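Local coordinates for methylated RNA-binding protein 1 (Saccharomyces cerevisiae S288c, PDB 4RCM) that recognises N6-methyladenosine-containing RNA through its YTH domain, the part described here, and lowers the stability of PHO4 mRNA by binding its 3'-UTR, at residues L10-N15 and I143-I148; K30-N35 and F102-V107; S49-K54 and A59-F64; S116-L121 and P129-R134. All blocks are in the same frame, centred on the assembly; numbering follows the deposited sequence.

Contact 1 of 4, residues L10-N15 and I143-I148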
loop_
_atom_site.group_PDB
_atom_site.type_symbol
_atom_site.label_atom_id
_atom_site.label_comp_id
_atom_site.label_asym_id
_atom_site.label_seq_id
_atom_site.Cartn_x
_atom_site.Cartn_y
_atom_site.Cartn_z
ATOM N N LEU A 10 -7.498 -12.249 -7.545
ATOM C CA LEU A 10 -7.670 -10.922 -6.970
ATOM C C LEU A 10 -8.404 -10.083 -8.000
ATOM O O LEU A 10 -7.930 -9.921 -9.102
ATOM C CB LEU A 10 -6.303 -10.304 -6.589
ATOM C CG LEU A 10 -6.305 -8.849 -6.126
ATOM C CD1 LEU A 10 -7.177 -8.692 -4.894
ATOM C CD2 LEU A 10 -4.888 -8.444 -5.832
ATOM N N ASN A 11 -9.599 -9.603 -7.651
ATOM C CA ASN A 11 -10.410 -8.808 -8.535
ATOM C C ASN A 11 -10.613 -7.467 -7.934
ATOM O O ASN A 11 -10.995 -7.391 -6.779
ATOM C CB ASN A 11 -11.803 -9.440 -8.750
ATOM C CG ASN A 11 -12.649 -8.635 -9.706
ATOM O OD1 ASN A 11 -13.483 -7.844 -9.300
ATOM N ND2 ASN A 11 -12.330 -8.721 -10.977
ATOM N N ILE A 12 -10.368 -6.412 -8.722
ATOM C CA ILE A 12 -10.505 -5.051 -8.271
ATOM C C ILE A 12 -11.449 -4.310 -9.223
ATOM O O ILE A 12 -11.051 -3.931 -10.351
ATOM C CB ILE A 12 -9.118 -4.341 -8.185
ATOM C CG1 ILE A 12 -8.165 -5.135 -7.299
ATOM C CG2 ILE A 12 -9.274 -2.896 -7.715
ATOM C CD1 ILE A 12 -6.832 -4.494 -7.167
ATOM N N PRO A 13 -12.705 -4.080 -8.762
ATOM C CA PRO A 13 -13.761 -3.475 -9.546
ATOM C C PRO A 13 -13.725 -1.969 -9.715
ATOM O O PRO A 13 -12.962 -1.221 -9.029
ATOM C CB PRO A 13 -15.035 -3.854 -8.811
ATOM C CG PRO A 13 -14.656 -4.311 -7.482
ATOM C CD PRO A 13 -13.201 -4.688 -7.513
ATOM N N GLU A 14 -14.558 -1.558 -10.661
ATOM C CA GLU A 14 -14.656 -0.209 -11.123
ATOM C C GLU A 14 -14.919 0.611 -9.885
ATOM O O GLU A 14 -15.551 0.125 -8.942
ATOM C CB GLU A 14 -15.835 -0.072 -12.136
ATOM C CG GLU A 14 -15.941 1.290 -12.830
ATOM C CD GLU A 14 -17.377 1.580 -13.377
ATOM O OE1 GLU A 14 -18.114 0.598 -13.643
ATOM O OE2 GLU A 14 -17.751 2.784 -13.539
ATOM N N ASN A 15 -14.342 1.802 -9.878
ATOM C CA ASN A 15 -14.484 2.781 -8.809
ATOM C C ASN A 15 -13.620 2.485 -7.584
ATOM O O ASN A 15 -13.662 3.225 -6.622
ATOM C CB ASN A 15 -15.947 2.941 -8.418
ATOM C CG ASN A 15 -16.815 3.472 -9.547
ATOM O OD1 ASN A 15 -16.403 4.315 -10.300
ATOM N ND2 ASN A 15 -18.056 3.016 -9.610
ATOM N N ILE A 143 -3.752 2.908 -14.022
ATOM C CA ILE A 143 -2.332 2.739 -13.697
ATOM C C ILE A 143 -2.226 1.746 -12.528
ATOM O O ILE A 143 -1.389 0.823 -12.535
ATOM C CB ILE A 143 -1.646 4.065 -13.226
ATOM C CG1 ILE A 143 -1.867 5.248 -14.198
ATOM C CG2 ILE A 143 -0.154 3.850 -13.008
ATOM C CD1 ILE A 143 -1.444 4.964 -15.578
ATOM N N GLY A 144 -3.056 1.924 -11.497
ATOM C CA GLY A 144 -3.012 0.992 -10.385
ATOM C C GLY A 144 -3.207 -0.454 -10.773
ATOM O O GLY A 144 -2.495 -1.358 -10.279
ATOM N N ILE A 145 -4.148 -0.685 -11.689
ATOM C CA ILE A 145 -4.434 -2.029 -12.135
ATOM C C ILE A 145 -3.210 -2.589 -12.841
ATOM O O ILE A 145 -2.800 -3.772 -12.650
ATOM C CB ILE A 145 -5.663 -2.069 -13.105
ATOM C CG1 ILE A 145 -6.966 -1.832 -12.337
ATOM C CG2 ILE A 145 -5.714 -3.378 -13.847
ATOM C CD1 ILE A 145 -7.334 -2.943 -11.362
ATOM N N SER A 146 -2.611 -1.785 -13.693
ATOM C CA SER A 146 -1.413 -2.288 -14.416
ATOM C C SER A 146 -0.274 -2.596 -13.423
ATOM O O SER A 146 0.458 -3.565 -13.606
ATOM C CB SER A 146 -0.965 -1.301 -15.497
ATOM O OG SER A 146 -0.441 -0.131 -14.911
ATOM N N ILE A 147 -0.124 -1.805 -12.354
ATOM C CA ILE A 147 0.887 -2.116 -11.344
ATOM C C ILE A 147 0.533 -3.412 -10.556
ATOM O O ILE A 147 1.400 -4.244 -10.305
ATOM C CB ILE A 147 1.230 -0.921 -10.434
ATOM C CG1 ILE A 147 1.786 0.247 -11.263
ATOM C CG2 ILE A 147 2.355 -1.304 -9.466
ATOM C CD1 ILE A 147 1.621 1.604 -10.610
ATOM N N ILE A 148 -0.736 -3.601 -10.190
ATOM C CA ILE A 148 -1.141 -4.872 -9.553
ATOM C C ILE A 148 -0.720 -6.037 -10.428
ATOM O O ILE A 148 -0.209 -7.026 -9.909
ATOM C CB ILE A 148 -2.658 -4.957 -9.281
ATOM C CG1 ILE A 148 -3.044 -3.935 -8.230
ATOM C CG2 ILE A 148 -3.055 -6.335 -8.800
ATOM C CD1 ILE A 148 -2.486 -4.245 -6.830
#

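Contact 2 of 4, residues K30-N35 and F102-V107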
loop_
_atom_site.group_PDB
_atom_site.type_symbol
_atom_site.label_atom_id
_atom_site.label_comp_id
_atom_site.label_asym_id
_atom_site.label_seq_id
_atom_site.Cartn_x
_atom_site.Cartn_y
_atom_site.Cartn_z
ATOM N N LYS A 30 6.723 -4.635 8.327
ATOM C CA LYS A 30 6.617 -5.969 8.897
ATOM C C LYS A 30 5.563 -6.056 9.983
ATOM O O LYS A 30 4.741 -7.007 9.992
ATOM C CB LYS A 30 7.940 -6.413 9.445
ATOM C CG LYS A 30 8.951 -6.738 8.383
ATOM C CD LYS A 30 10.283 -7.020 9.032
ATOM C CE LYS A 30 11.418 -7.144 8.019
ATOM N NZ LYS A 30 12.021 -8.484 7.899
ATOM N N ARG A 31 5.582 -5.076 10.877
ATOM C CA ARG A 31 4.618 -4.994 11.929
ATOM C C ARG A 31 3.217 -4.826 11.447
ATOM O O ARG A 31 2.305 -5.337 12.085
ATOM C CB ARG A 31 4.938 -3.863 12.886
ATOM C CG ARG A 31 6.126 -4.209 13.760
ATOM C CD ARG A 31 6.237 -3.257 14.921
ATOM N NE ARG A 31 7.534 -3.420 15.577
ATOM C CZ ARG A 31 8.067 -2.535 16.419
ATOM N NH1 ARG A 31 9.257 -2.778 16.943
ATOM N NH2 ARG A 31 7.431 -1.406 16.732
ATOM N N SER A 32 3.028 -4.071 10.357
ATOM C CA SER A 32 1.751 -3.980 9.674
ATOM C C SER A 32 1.325 -5.345 9.154
ATOM O O SER A 32 0.185 -5.737 9.244
ATOM C CB SER A 32 1.816 -2.999 8.491
ATOM O OG SER A 32 0.534 -2.803 7.843
ATOM N N PHE A 33 2.248 -6.079 8.604
ATOM C CA PHE A 33 1.894 -7.354 8.056
ATOM C C PHE A 33 1.415 -8.323 9.127
ATOM O O PHE A 33 0.432 -9.022 8.922
ATOM C CB PHE A 33 3.068 -7.971 7.291
ATOM C CG PHE A 33 2.791 -9.355 6.857
ATOM C CD1 PHE A 33 2.103 -9.606 5.677
ATOM C CD2 PHE A 33 3.191 -10.426 7.652
ATOM C CE1 PHE A 33 1.795 -10.903 5.297
ATOM C CE2 PHE A 33 2.894 -11.718 7.282
ATOM C CZ PHE A 33 2.194 -11.960 6.106
ATOM N N TYR A 34 2.076 -8.345 10.279
ATOM C CA TYR A 34 1.787 -9.350 11.329
ATOM C C TYR A 34 0.602 -8.915 12.211
ATOM O O TYR A 34 -0.108 -9.788 12.740
ATOM C CB TYR A 34 3.012 -9.621 12.218
ATOM C CG TYR A 34 4.123 -10.376 11.494
ATOM C CD1 TYR A 34 3.960 -11.685 11.104
ATOM C CD2 TYR A 34 5.313 -9.751 11.172
ATOM C CE1 TYR A 34 4.995 -12.373 10.426
ATOM C CE2 TYR A 34 6.325 -10.426 10.509
ATOM C CZ TYR A 34 6.152 -11.718 10.137
ATOM O OH TYR A 34 7.175 -12.374 9.411
ATOM N N ASN A 35 0.359 -7.613 12.328
ATOM C CA ASN A 35 -0.781 -7.131 13.107
ATOM C C ASN A 35 -2.057 -6.743 12.338
ATOM O O ASN A 35 -3.154 -6.509 12.959
ATOM C CB ASN A 35 -0.372 -5.915 13.936
ATOM C CG ASN A 35 0.518 -6.258 15.088
ATOM O OD1 ASN A 35 0.043 -6.420 16.244
ATOM N ND2 ASN A 35 1.826 -6.362 14.811
ATOM N N PHE A 102 -6.185 1.932 11.125
ATOM C CA PHE A 102 -7.265 1.273 10.446
ATOM C C PHE A 102 -6.799 -0.136 10.047
ATOM O O PHE A 102 -5.593 -0.372 9.968
ATOM C CB PHE A 102 -7.772 2.098 9.245
ATOM C CG PHE A 102 -6.720 2.411 8.231
ATOM C CD1 PHE A 102 -6.370 1.477 7.275
ATOM C CD2 PHE A 102 -6.068 3.619 8.257
ATOM C CE1 PHE A 102 -5.370 1.750 6.342
ATOM C CE2 PHE A 102 -5.081 3.923 7.328
ATOM C CZ PHE A 102 -4.713 2.977 6.375
ATOM N N LYS A 103 -7.732 -1.052 9.762
ATOM C CA LYS A 103 -7.326 -2.450 9.429
ATOM C C LYS A 103 -6.902 -2.579 7.983
ATOM O O LYS A 103 -7.474 -1.928 7.073
ATOM C CB LYS A 103 -8.440 -3.411 9.720
ATOM C CG LYS A 103 -8.845 -3.450 11.188
ATOM C CD LYS A 103 -10.184 -4.150 11.387
ATOM C CE LYS A 103 -10.599 -4.136 12.846
ATOM N NZ LYS A 103 -11.612 -5.186 13.140
ATOM N N VAL A 104 -5.903 -3.455 7.763
ATOM C CA VAL A 104 -5.431 -3.767 6.432
ATOM C C VAL A 104 -5.252 -5.264 6.305
ATOM O O VAL A 104 -5.008 -5.936 7.298
ATOM C CB VAL A 104 -4.089 -3.051 6.042
ATOM C CG1 VAL A 104 -4.284 -1.540 6.182
ATOM C CG2 VAL A 104 -2.916 -3.546 6.879
ATOM N N ARG A 105 -5.374 -5.767 5.091
ATOM C CA ARG A 105 -5.006 -7.146 4.794
ATOM C C ARG A 105 -3.998 -7.194 3.631
ATOM O O ARG A 105 -4.261 -6.725 2.530
ATOM C CB ARG A 105 -6.247 -7.974 4.483
ATOM C CG ARG A 105 -7.323 -7.988 5.595
ATOM C CD ARG A 105 -7.041 -8.992 6.772
ATOM N NE ARG A 105 -8.013 -8.947 7.921
ATOM C CZ ARG A 105 -7.925 -8.150 9.013
ATOM N NH1 ARG A 105 -6.935 -7.228 9.178
ATOM N NH2 ARG A 105 -8.850 -8.261 9.969
ATOM N N TRP A 106 -2.852 -7.748 3.889
ATOM C CA TRP A 106 -1.762 -7.749 2.926
ATOM C C TRP A 106 -2.137 -8.796 1.902
ATOM O O TRP A 106 -2.206 -9.978 2.242
ATOM C CB TRP A 106 -0.449 -8.040 3.650
ATOM C CG TRP A 106 0.122 -6.803 4.285
ATOM C CD1 TRP A 106 -0.341 -6.153 5.405
ATOM C CD2 TRP A 106 1.151 -5.974 3.748
ATOM N NE1 TRP A 106 0.398 -5.029 5.628
ATOM C CE2 TRP A 106 1.325 -4.898 4.623
ATOM C CE3 TRP A 106 1.961 -6.057 2.626
ATOM C CZ2 TRP A 106 2.281 -3.907 4.413
ATOM C CZ3 TRP A 106 2.914 -5.068 2.429
ATOM C CH2 TRP A 106 3.058 -4.008 3.314
ATOM N N VAL A 107 -2.518 -8.368 0.711
ATOM C CA VAL A 107 -2.924 -9.303 -0.368
ATOM C C VAL A 107 -1.708 -9.826 -1.140
ATOM O O VAL A 107 -1.685 -10.992 -1.527
ATOM C CB VAL A 107 -3.976 -8.690 -1.346
ATOM C CG1 VAL A 107 -5.298 -8.442 -0.639
ATOM C CG2 VAL A 107 -3.492 -7.374 -1.956
#

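Contact 3 of 4, residues S49-K54 and A59-F64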
loop_
_atom_site.group_PDB
_atom_site.type_symbol
_atom_site.label_atom_id
_atom_site.label_comp_id
_atom_site.label_asym_id
_atom_site.label_seq_id
_atom_site.Cartn_x
_atom_site.Cartn_y
_atom_site.Cartn_z
ATOM N N SER A 49 -9.453 7.785 4.856
ATOM C CA SER A 49 -10.759 7.595 5.450
ATOM C C SER A 49 -11.878 8.165 4.581
ATOM O O SER A 49 -12.915 7.564 4.441
ATOM C CB SER A 49 -10.772 8.244 6.847
ATOM O OG SER A 49 -12.069 8.302 7.403
ATOM N N GLU A 50 -11.669 9.322 3.989
ATOM C CA GLU A 50 -12.695 9.913 3.132
ATOM C C GLU A 50 -12.896 9.051 1.892
ATOM O O GLU A 50 -13.995 8.820 1.471
ATOM C CB GLU A 50 -12.339 11.371 2.754
ATOM C CG GLU A 50 -12.131 12.300 3.949
ATOM N N ALA A 51 -11.815 8.556 1.307
ATOM C CA ALA A 51 -11.937 7.609 0.216
ATOM C C ALA A 51 -12.695 6.327 0.590
ATOM O O ALA A 51 -13.526 5.841 -0.186
ATOM C CB ALA A 51 -10.546 7.251 -0.313
ATOM N N TYR A 52 -12.348 5.725 1.717
ATOM C CA TYR A 52 -12.983 4.489 2.179
ATOM C C TYR A 52 -14.512 4.650 2.413
ATOM O O TYR A 52 -15.343 3.825 1.978
ATOM C CB TYR A 52 -12.356 4.106 3.510
ATOM C CG TYR A 52 -12.828 2.781 3.979
ATOM C CD1 TYR A 52 -12.318 1.612 3.422
ATOM C CD2 TYR A 52 -13.807 2.670 4.933
ATOM C CE1 TYR A 52 -12.783 0.380 3.864
ATOM C CE2 TYR A 52 -14.271 1.443 5.361
ATOM C CZ TYR A 52 -13.759 0.315 4.837
ATOM O OH TYR A 52 -14.221 -0.903 5.279
ATOM N N LYS A 53 -14.846 5.714 3.113
ATOM C CA LYS A 53 -16.230 6.076 3.418
ATOM C C LYS A 53 -17.139 6.117 2.203
ATOM O O LYS A 53 -18.288 5.760 2.285
ATOM C CB LYS A 53 -16.264 7.460 4.041
ATOM C CG LYS A 53 -16.717 7.519 5.476
ATOM C CD LYS A 53 -16.747 8.971 5.962
ATOM N N LYS A 54 -16.626 6.634 1.098
ATOM C CA LYS A 54 -17.436 6.915 -0.075
ATOM C C LYS A 54 -17.516 5.694 -1.011
ATOM O O LYS A 54 -18.214 5.736 -2.024
ATOM C CB LYS A 54 -16.847 8.115 -0.836
ATOM C CG LYS A 54 -16.823 9.427 -0.063
ATOM C CD LYS A 54 -18.212 9.928 0.295
ATOM N N ALA A 59 -16.627 -1.786 -4.349
ATOM C CA ALA A 59 -15.405 -1.030 -4.655
ATOM C C ALA A 59 -14.446 -1.159 -3.475
ATOM O O ALA A 59 -14.889 -1.273 -2.305
ATOM C CB ALA A 59 -15.724 0.411 -4.907
ATOM N N LYS A 60 -13.151 -1.151 -3.779
ATOM C CA LYS A 60 -12.078 -1.351 -2.779
ATOM C C LYS A 60 -11.032 -0.197 -2.737
ATOM O O LYS A 60 -10.946 0.574 -3.682
ATOM C CB LYS A 60 -11.348 -2.688 -3.108
ATOM C CG LYS A 60 -12.299 -3.890 -3.210
ATOM C CD LYS A 60 -11.571 -5.170 -3.589
ATOM C CE LYS A 60 -12.499 -6.389 -3.764
ATOM N NZ LYS A 60 -11.740 -7.616 -4.224
ATOM N N VAL A 61 -10.279 -0.097 -1.615
ATOM C CA VAL A 61 -9.049 0.737 -1.500
ATOM C C VAL A 61 -7.818 -0.179 -1.345
ATOM O O VAL A 61 -7.769 -1.043 -0.428
ATOM C CB VAL A 61 -9.100 1.724 -0.343
ATOM C CG1 VAL A 61 -7.759 2.399 -0.089
ATOM C CG2 VAL A 61 -10.121 2.800 -0.626
ATOM N N PHE A 62 -6.872 -0.008 -2.261
ATOM C CA PHE A 62 -5.566 -0.657 -2.167
ATOM C C PHE A 62 -4.441 0.336 -1.928
ATOM O O PHE A 62 -4.500 1.510 -2.405
ATOM C CB PHE A 62 -5.275 -1.468 -3.415
ATOM C CG PHE A 62 -6.090 -2.705 -3.492
ATOM C CD1 PHE A 62 -7.381 -2.649 -3.964
ATOM C CD2 PHE A 62 -5.593 -3.882 -3.005
ATOM C CE1 PHE A 62 -8.147 -3.795 -4.022
ATOM C CE2 PHE A 62 -6.340 -5.029 -3.035
ATOM C CZ PHE A 62 -7.627 -4.991 -3.538
ATOM N N LEU A 63 -3.406 -0.169 -1.238
ATOM C CA LEU A 63 -2.238 0.612 -0.789
ATOM C C LEU A 63 -0.998 -0.015 -1.294
ATOM O O LEU A 63 -0.738 -1.158 -0.926
ATOM C CB LEU A 63 -2.157 0.576 0.686
ATOM C CG LEU A 63 -3.501 1.021 1.311
ATOM C CD1 LEU A 63 -3.380 0.938 2.792
ATOM C CD2 LEU A 63 -3.816 2.422 0.906
ATOM N N PHE A 64 -0.256 0.699 -2.121
ATOM C CA PHE A 64 1.074 0.227 -2.526
ATOM C C PHE A 64 2.082 0.673 -1.446
ATOM O O PHE A 64 2.418 1.864 -1.330
ATOM C CB PHE A 64 1.478 0.816 -3.867
ATOM C CG PHE A 64 0.573 0.441 -5.016
ATOM C CD1 PHE A 64 0.545 -0.857 -5.507
ATOM C CD2 PHE A 64 -0.227 1.396 -5.633
ATOM C CE1 PHE A 64 -0.249 -1.187 -6.603
ATOM C CE2 PHE A 64 -1.043 1.039 -6.720
ATOM C CZ PHE A 64 -1.037 -0.243 -7.196
#

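Contact 4 of 4, residues S116-L121 and P129-R134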
loop_
_atom_site.group_PDB
_atom_site.type_symbol
_atom_site.label_atom_id
_atom_site.label_comp_id
_atom_site.label_asym_id
_atom_site.label_seq_id
_atom_site.Cartn_x
_atom_site.Cartn_y
_atom_site.Cartn_z
ATOM N N SER A 116 11.869 -1.248 -12.871
ATOM C CA SER A 116 10.652 -1.551 -13.644
ATOM C C SER A 116 9.362 -0.796 -13.174
ATOM O O SER A 116 8.323 -0.934 -13.805
ATOM C CB SER A 116 10.434 -3.079 -13.728
ATOM O OG SER A 116 11.101 -3.745 -12.682
ATOM N N LEU A 117 9.428 0.011 -12.108
ATOM C CA LEU A 117 8.304 0.934 -11.755
ATOM C C LEU A 117 8.439 2.388 -12.253
ATOM O O LEU A 117 7.482 3.201 -12.122
ATOM C CB LEU A 117 8.105 0.972 -10.235
ATOM C CG LEU A 117 7.383 -0.165 -9.544
ATOM C CD1 LEU A 117 7.465 0.073 -8.034
ATOM C CD2 LEU A 117 5.934 -0.320 -10.010
ATOM N N LYS A 118 9.604 2.746 -12.792
ATOM C CA LYS A 118 9.833 4.122 -13.269
ATOM C C LYS A 118 8.955 4.513 -14.454
ATOM O O LYS A 118 8.574 5.696 -14.603
ATOM C CB LYS A 118 11.305 4.325 -13.642
ATOM C CG LYS A 118 12.204 4.589 -12.440
ATOM C CD LYS A 118 13.670 4.340 -12.781
ATOM C CE LYS A 118 14.589 4.757 -11.658
ATOM N NZ LYS A 118 15.997 4.693 -12.130
ATOM N N ARG A 119 8.625 3.516 -15.279
ATOM C CA ARG A 119 7.681 3.661 -16.399
ATOM C C ARG A 119 6.357 4.342 -16.077
ATOM O O ARG A 119 5.766 4.946 -16.966
ATOM C CB ARG A 119 7.353 2.275 -16.970
ATOM N N PHE A 120 5.857 4.211 -14.838
ATOM C CA PHE A 120 4.514 4.716 -14.483
ATOM C C PHE A 120 4.476 6.144 -14.012
ATOM O O PHE A 120 4.958 6.460 -12.916
ATOM C CB PHE A 120 3.920 3.841 -13.410
ATOM C CG PHE A 120 3.802 2.429 -13.829
ATOM C CD1 PHE A 120 2.704 2.007 -14.564
ATOM C CD2 PHE A 120 4.803 1.537 -13.556
ATOM C CE1 PHE A 120 2.604 0.700 -14.980
ATOM C CE2 PHE A 120 4.717 0.223 -13.970
ATOM C CZ PHE A 120 3.613 -0.207 -14.674
ATOM N N LEU A 121 3.869 7.017 -14.826
ATOM C CA LEU A 121 3.924 8.434 -14.605
ATOM C C LEU A 121 2.565 8.865 -14.107
ATOM O O LEU A 121 1.538 8.361 -14.594
ATOM C CB LEU A 121 4.320 9.152 -15.916
ATOM C CG LEU A 121 5.562 8.521 -16.551
ATOM C CD1 LEU A 121 5.970 9.220 -17.849
ATOM C CD2 LEU A 121 6.725 8.508 -15.560
ATOM N N PRO A 129 7.374 9.922 -12.151
ATOM C CA PRO A 129 7.206 8.505 -11.922
ATOM C C PRO A 129 6.603 8.199 -10.542
ATOM O O PRO A 129 6.730 9.021 -9.604
ATOM C CB PRO A 129 8.611 7.971 -11.964
ATOM C CG PRO A 129 9.350 8.955 -12.819
ATOM C CD PRO A 129 8.754 10.272 -12.511
ATOM N N ILE A 130 5.995 7.015 -10.426
ATOM C CA ILE A 130 5.390 6.580 -9.174
ATOM C C ILE A 130 6.393 6.509 -7.993
ATOM O O ILE A 130 6.039 6.738 -6.845
ATOM C CB ILE A 130 4.624 5.236 -9.334
ATOM C CG1 ILE A 130 3.700 5.012 -8.128
ATOM C CG2 ILE A 130 5.582 4.084 -9.530
ATOM C CD1 ILE A 130 2.798 3.804 -8.288
ATOM N N THR A 131 7.627 6.216 -8.297
ATOM C CA THR A 131 8.691 6.201 -7.286
ATOM C C THR A 131 8.958 7.560 -6.584
ATOM O O THR A 131 9.629 7.593 -5.528
ATOM C CB THR A 131 9.981 5.739 -7.939
ATOM O OG1 THR A 131 10.185 6.494 -9.138
ATOM C CG2 THR A 131 9.898 4.257 -8.294
ATOM N N HIS A 132 8.442 8.655 -7.158
ATOM C CA HIS A 132 8.497 9.996 -6.540
ATOM C C HIS A 132 7.285 10.377 -5.686
ATOM O O HIS A 132 7.213 11.511 -5.154
ATOM C CB HIS A 132 8.649 11.059 -7.634
ATOM C CG HIS A 132 9.945 10.985 -8.370
ATOM N ND1 HIS A 132 10.711 12.097 -8.607
ATOM C CD2 HIS A 132 10.618 9.942 -8.899
ATOM C CE1 HIS A 132 11.798 11.743 -9.271
ATOM N NE2 HIS A 132 11.772 10.440 -9.449
ATOM N N SER A 133 6.325 9.459 -5.545
ATOM C CA SER A 133 5.113 9.758 -4.819
ATOM C C SER A 133 5.420 9.952 -3.351
ATOM O O SER A 133 6.254 9.257 -2.774
ATOM C CB SER A 133 4.076 8.625 -4.977
ATOM O OG SER A 133 3.904 8.300 -6.336
ATOM N N ARG A 134 4.742 10.896 -2.755
ATOM C CA ARG A 134 4.749 11.029 -1.333
ATOM C C ARG A 134 3.596 10.207 -0.720
ATOM O O ARG A 134 2.834 9.537 -1.427
ATOM C CB ARG A 134 4.594 12.510 -0.933
ATOM C CG ARG A 134 5.728 13.453 -1.355
ATOM C CD ARG A 134 5.308 14.904 -1.111
ATOM N NE ARG A 134 4.159 15.294 -1.949
ATOM C CZ ARG A 134 4.241 15.930 -3.121
ATOM N NH1 ARG A 134 5.418 16.283 -3.642
ATOM N NH2 ARG A 134 3.134 16.217 -3.785
#

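Contact 1 of 4, residues L10-N15 and I143-I148
Ile12 sets its side chain between Ile145 and Ile148, two bumps three residues apart on one flank of helix 141-151. Its flank serves the first: Ile145 bends its delta carbon over beside it, CD1 lying 3.9 Å from Ile12 CB and close to Ile12 CG2, the two side chains running past one another head to tail. Its tip serves the second. With CG1 beside the backbone N and the chain beyond it fully extended (chi2 -179°), Ile12 carries CD1 outward until it meets Ile148 CG1 at 4.0 Å, tip to tip. Ile148 fills the notch between Ile12 and Leu10, for its other branch, CG2, lies 4.1 Å from Leu10 CD2, the two side chains roughly perpendicular. Phe18 of strand 17-23 touches Ile12, Ile145 and Ile148, while Phe62 lies against Leu10 and Ile12; the arm before strand 17-23 is thereby joined to both the C-terminal helix and the sheet. Two carbonyls of the arm bond toward the helix ends, Ile12 O with Tyr141 OH and Leu10 O with Lys152 NZ. The side chains of the two segments meet only through aliphatic carbons; between them the fit probably rests on shape, the directional bonds being left to Tyr141 and Lys152.

Contact 2 of 4, residues K30-N35 and F102-V107
Trp106 and Ser32 make the polar link between helix 26-35 and strand 102-112. The indole Trp106 NE1 donates to Ser32 OG at 3.1 Å with an N-H...O angle of 164°, and the hydroxyl lies in the ring plane, a geometry that helps to hold the indole in its rotation. Ser32 reaches it with OG anti to the backbone N (chi1 -176°); the same oxygen also bonds Ile37 O. Aromatic contacts come from the next residue. Phe33 turns the edge of its ring toward the Trp106 face in an offset edge-to-face pair, centroids 5.5 Å apart for the five-membered ring, while Phe33 CA sits over that same ring, 3.9 Å from its centroid, in a CH-pi contact. In the YTH fold the helix lies across the sheet, the two short segments running at 97°, and the side chain of Ser32 comes about 4 Å from that of Trp92, which probably binds the methylated adenosine. A leucine in place of Trp106 would probably leave Ser32 OG without its indole donor and Phe33 without a flat face to meet. Apolar packing sets Trp106 CB 3.6 Å from Phe33 CD1; separately, the methyl Val104 CG2 touches the hydroxyl oxygen Ser32 OG at 3.7 Å.

Contact 3 of 4, residues S49-K54 and A59-F64
Val61 and Ala51 face each other: the CB of each is directed at the opposite segment, the valine out of strand 61-67 and the alanine out of helix 42-53. Of the two valine methyls it is CG2 that does the touching. With CG1 turned anti to the backbone N (chi1 170°), Val61 CG2 is left beside that nitrogen and lies against the helix, 4.5 Å from Ala51 CB and 4.3 Å from Tyr52 CA. One methyl therefore rests on a short side chain and on the helix backbone next to it; the small side chain of Ala51 is consistent with so near an approach. Here the polypeptide leaves a helix and, after a short loop, enters a central strand of the mixed YTH sheet, and the contact lays the C-terminal part of helix 42-53 against the start of that strand. Tyr52 is set differently. Its side chain leaves the helix alongside the valine and not at it, and the nearest ring atom, CD1, stays 4.8 Å from Val61 CG2; the tyrosine side chain also touches Met79 and Asp82. Ala51 meets Arg17 and Phe19 of strand 17-23 as well, while Val61 packs on Met79 of strand 72-79.

Contact 4 of 4, residues S116-L121 and P129-R134
Phe120 O is gripped by two neighbouring residues of the opposite segment. Ile130 N donates to Phe120 O at 2.8 Å, nearly head-on to the carbonyl (C=O...N 177°) although the N-H...O angle is only 134°, and Pro129 CA adds a CA-H...O contact to Phe120 O at 3.2 Å. The N-H...O bond lies beside the hairpin of strands 121-122 and 128-129, in which Leu121 and Pro129 form an antiparallel non-hydrogen-bonded pair, where a proline, lacking an N-H, costs no bond. Their side chains share a face: Leu121 CD2 curls back to 3.7 Å from Pro129 CA and reaches the proline ring. A type I turn from Leu117 to Phe120 brings Leu117 O within 3.3 Å of Ile130 CG2, a tight approach, and Lys118 O to 3.5 Å from Pro129 CB. With CG1 of Ile130 anti to the backbone N (chi1 -165°), CG2 is left between that N and the carbonyl carbon, facing the turn, and packs on Leu117 CB and Phe120 CB. Leu117 CB meets Thr131 CG2, and the Thr131 side chain is about 6 Å from that of Lys22, which binds the methylated adenosine. A single N-H...O bond gives the pairing its direction; the rest is probably held by apolar groups laid against turn carbonyls.

In the fold
Along the chain, contact 1 encloses the rest: its arm and C-terminal helix close a loop holding contacts 2, 3 and 4, with contact 3 nested inside contact 2 and contact 4 following in series. Contacts 2 and 3, centres 15 Å apart, share the mixed sheet and touch through Val107 and Phe62. Centre to centre, contact 1 lies 13 Å from contact 3, joined by Phe62 and Phe64, and 17 Å from contact 4, joined by Phe120 and Ile147. Contacts 2 and 4 sit on opposite sides of the chain's centre, their own centres 23 Å apart, yet their nearest atoms come within about 7 and 6 Å of the bound nucleic acid, so packing in two separate parts of the YTH domain lies near the RNA.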